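Long-range contact in hydratase ChsH1 (Mycobacterium tuberculosis, PDB 4W78), which hydrates the steroid enoyl-CoA 3-oxo-4,17-pregnadiene-20-carboxyl-CoA during breakdown of the cholesterol side chain: residues I142-V147 / M158-L163. Sequence-based numbering, arbitrary orientation.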
loop_
_atom_site.group_PDB
_atom_site.type_symbol
_atom_site.label_atom_id
_atom_site.label_comp_id
_atom_site.label_asym_id
_atom_site.label_seq_id
_atom_site.Cartn_x
_atom_site.Cartn_y
_atom_site.Cartn_z
ATOM N N ILE A 142 5.192 3.140 29.004
ATOM C CA ILE A 142 4.535 1.832 28.956
ATOM C C ILE A 142 5.317 0.922 28.018
ATOM O O ILE A 142 5.502 1.241 26.839
ATOM C CB ILE A 142 3.104 1.961 28.436
ATOM C CG1 ILE A 142 2.267 2.778 29.419
ATOM C CG2 ILE A 142 2.478 0.580 28.241
ATOM C CD1 ILE A 142 1.516 3.901 28.763
ATOM N N ASN A 143 5.800 -0.198 28.552
ATOM C CA ASN A 143 6.481 -1.223 27.771
ATOM C C ASN A 143 5.589 -2.405 27.462
ATOM O O ASN A 143 4.726 -2.781 28.279
ATOM C CB ASN A 143 7.701 -1.733 28.531
ATOM C CG ASN A 143 8.763 -0.667 28.701
ATOM O OD1 ASN A 143 9.663 -0.542 27.877
ATOM N ND2 ASN A 143 8.644 0.119 29.758
ATOM N N GLN A 144 5.787 -2.987 26.290
ATOM C CA GLN A 144 5.108 -4.236 25.918
ATOM C C GLN A 144 6.116 -5.232 25.388
ATOM O O GLN A 144 7.079 -4.840 24.712
ATOM C CB GLN A 144 4.071 -3.979 24.837
ATOM C CG GLN A 144 2.807 -3.277 25.286
ATOM C CD GLN A 144 1.843 -3.125 24.128
ATOM O OE1 GLN A 144 1.878 -2.130 23.401
ATOM N NE2 GLN A 144 1.004 -4.129 23.926
ATOM N N HIS A 145 5.914 -6.518 25.679
ATOM C CA HIS A 145 6.691 -7.581 25.057
ATOM C C HIS A 145 5.784 -8.312 24.072
ATOM O O HIS A 145 4.763 -8.896 24.459
ATOM C CB HIS A 145 7.248 -8.564 26.087
ATOM C CG HIS A 145 8.200 -9.577 25.511
ATOM N ND1 HIS A 145 8.398 -10.814 26.075
ATOM C CD2 HIS A 145 9.005 -9.542 24.425
ATOM C CE1 HIS A 145 9.282 -11.499 25.379
ATOM N NE2 HIS A 145 9.671 -10.746 24.373
ATOM N N ILE A 146 6.144 -8.232 22.804
ATOM C CA ILE A 146 5.401 -8.864 21.720
ATOM C C ILE A 146 6.175 -10.085 21.284
ATOM O O ILE A 146 7.403 -10.028 21.148
ATOM C CB ILE A 146 5.365 -7.914 20.515
ATOM C CG1 ILE A 146 4.801 -6.542 20.893
ATOM C CG2 ILE A 146 4.678 -8.557 19.301
ATOM C CD1 ILE A 146 3.589 -6.567 21.706
ATOM N N VAL A 147 5.475 -11.190 21.055
ATOM C CA VAL A 147 6.113 -12.395 20.534
ATOM C C VAL A 147 5.363 -12.878 19.290
ATOM O O VAL A 147 4.128 -12.926 19.285
ATOM C CB VAL A 147 6.176 -13.515 21.588
ATOM C CG1 VAL A 147 6.822 -14.762 21.019
ATOM C CG2 VAL A 147 6.941 -13.041 22.842
ATOM N N MET A 158 9.598 -8.518 20.241
ATOM C CA MET A 158 9.795 -7.078 20.254
ATOM C C MET A 158 9.535 -6.523 21.633
ATOM O O MET A 158 8.598 -6.935 22.310
ATOM C CB MET A 158 8.848 -6.431 19.250
ATOM C CG MET A 158 8.816 -4.925 19.301
ATOM S SD MET A 158 7.903 -4.264 17.911
ATOM C CE MET A 158 6.229 -4.673 18.325
ATOM N N ASN A 159 10.392 -5.598 22.058
ATOM C CA ASN A 159 10.125 -4.770 23.213
ATOM C C ASN A 159 9.768 -3.398 22.656
ATOM O O ASN A 159 10.562 -2.803 21.908
ATOM C CB ASN A 159 11.357 -4.707 24.106
ATOM C CG ASN A 159 11.783 -6.076 24.618
ATOM O OD1 ASN A 159 10.960 -6.868 25.085
ATOM N ND2 ASN A 159 13.081 -6.361 24.534
ATOM N N TRP A 160 8.556 -2.935 22.961
ATOM C CA TRP A 160 7.980 -1.710 22.400
ATOM C C TRP A 160 7.729 -0.758 23.554
ATOM O O TRP A 160 7.110 -1.149 24.533
ATOM C CB TRP A 160 6.630 -2.063 21.763
ATOM C CG TRP A 160 6.014 -0.975 20.962
ATOM C CD1 TRP A 160 4.985 -0.143 21.309
ATOM C CD2 TRP A 160 6.395 -0.621 19.653
ATOM N NE1 TRP A 160 4.719 0.729 20.272
ATOM C CE2 TRP A 160 5.575 0.444 19.239
ATOM C CE3 TRP A 160 7.360 -1.112 18.783
ATOM C CZ2 TRP A 160 5.701 1.025 17.983
ATOM C CZ3 TRP A 160 7.481 -0.583 17.595
ATOM C CH2 TRP A 160 6.669 0.497 17.168
ATOM N N ARG A 161 8.193 0.481 23.459
ATOM C CA ARG A 161 7.994 1.429 24.547
ATOM C C ARG A 161 7.351 2.706 24.040
ATOM O O ARG A 161 7.795 3.290 23.047
ATOM C CB ARG A 161 9.318 1.741 25.231
ATOM C CG ARG A 161 9.246 2.632 26.455
ATOM C CD ARG A 161 10.688 2.792 26.971
ATOM N NE ARG A 161 10.839 3.621 28.160
ATOM C CZ ARG A 161 11.607 4.709 28.215
ATOM N NH1 ARG A 161 12.284 5.113 27.144
ATOM N NH2 ARG A 161 11.699 5.399 29.341
ATOM N N ILE A 162 6.295 3.130 24.725
ATOM C CA ILE A 162 5.639 4.383 24.393
ATOM C C ILE A 162 5.567 5.276 25.613
ATOM O O ILE A 162 5.717 4.820 26.755
ATOM C CB ILE A 162 4.206 4.170 23.851
ATOM C CG1 ILE A 162 3.290 3.622 24.950
ATOM C CG2 ILE A 162 4.222 3.254 22.642
ATOM C CD1 ILE A 162 1.799 3.561 24.564
ATOM N N LEU A 163 5.338 6.559 25.354
ATOM C CA LEU A 163 5.132 7.551 26.392
ATOM C C LEU A 163 3.740 8.144 26.223
ATOM O O LEU A 163 3.410 8.662 25.151
ATOM C CB LEU A 163 6.184 8.657 26.265
ATOM C CG LEU A 163 5.966 9.893 27.132
ATOM C CD1 LEU A 163 6.088 9.577 28.622
ATOM C CD2 LEU A 163 6.950 10.984 26.713
HETATM O O HOH W 1 4.304 -0.187 24.634
HETATM O O HOH W 2 10.444 2.428 31.032
HETATM O O HOH W 3 9.429 -4.572 26.778
#
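Arg161 and Asn143 show how a non-hydrogen-bonded pair in an antiparallel ladder can be joined through its side chains. The arginine rises with CG anti to its backbone N (chi1 -175°) and stays extended as far as NE, which carries it alongside the asparagine. Arg161 CB lies 3.5 Å from Asn143 OD1, Arg161 CG is equally near that oxygen, and Arg161 CD follows at 3.6 Å, so the aliphatic stem slides past the amide oxygen. At NE a water takes over, accepting from Arg161 NE (3.1 Å) and from Asn143 ND2. The amide and guanidinium planes are turned only 19° apart. Farther out, NH1 bonds to Asn104 on strand 99-109, the guanidinium makes a cation-pi contact with Phe141, and Asn143 ND2 reaches the carbonyl of Asp127 on strand 119-134.

Two residues along the same face, His145 turns the CD2 edge of its ring to Met158 O, 3.4 Å away and near the ring plane, while Asn159 OD1 approaches the same carbon obliquely.

The other face is largely apolar. Ile146 and Met158 run side by side; the methionine bends at chi3 (72°) and brings CE to 3.5 Å from Ile146 CG1, a tight carbon contact. Ile142 and Ile162 pack at the far end, against helix 85-94. Between these pairs, a water sits within hydrogen-bonding distance of Ile142 O and Trp160 O, and the indole of Trp160 packs on Ile52 of the ChsH2 chain.

Reciprocal backbone hydrogen bonds link Ile142 with Ile162, Gln144 with Trp160 and Ile146 with Met158. Together they zip up the hairpin of strands 139-150 and 153-165, neighbours in the antiparallel sheet that cradles a helix in the hot-dog fold of MaoC-like hydratases.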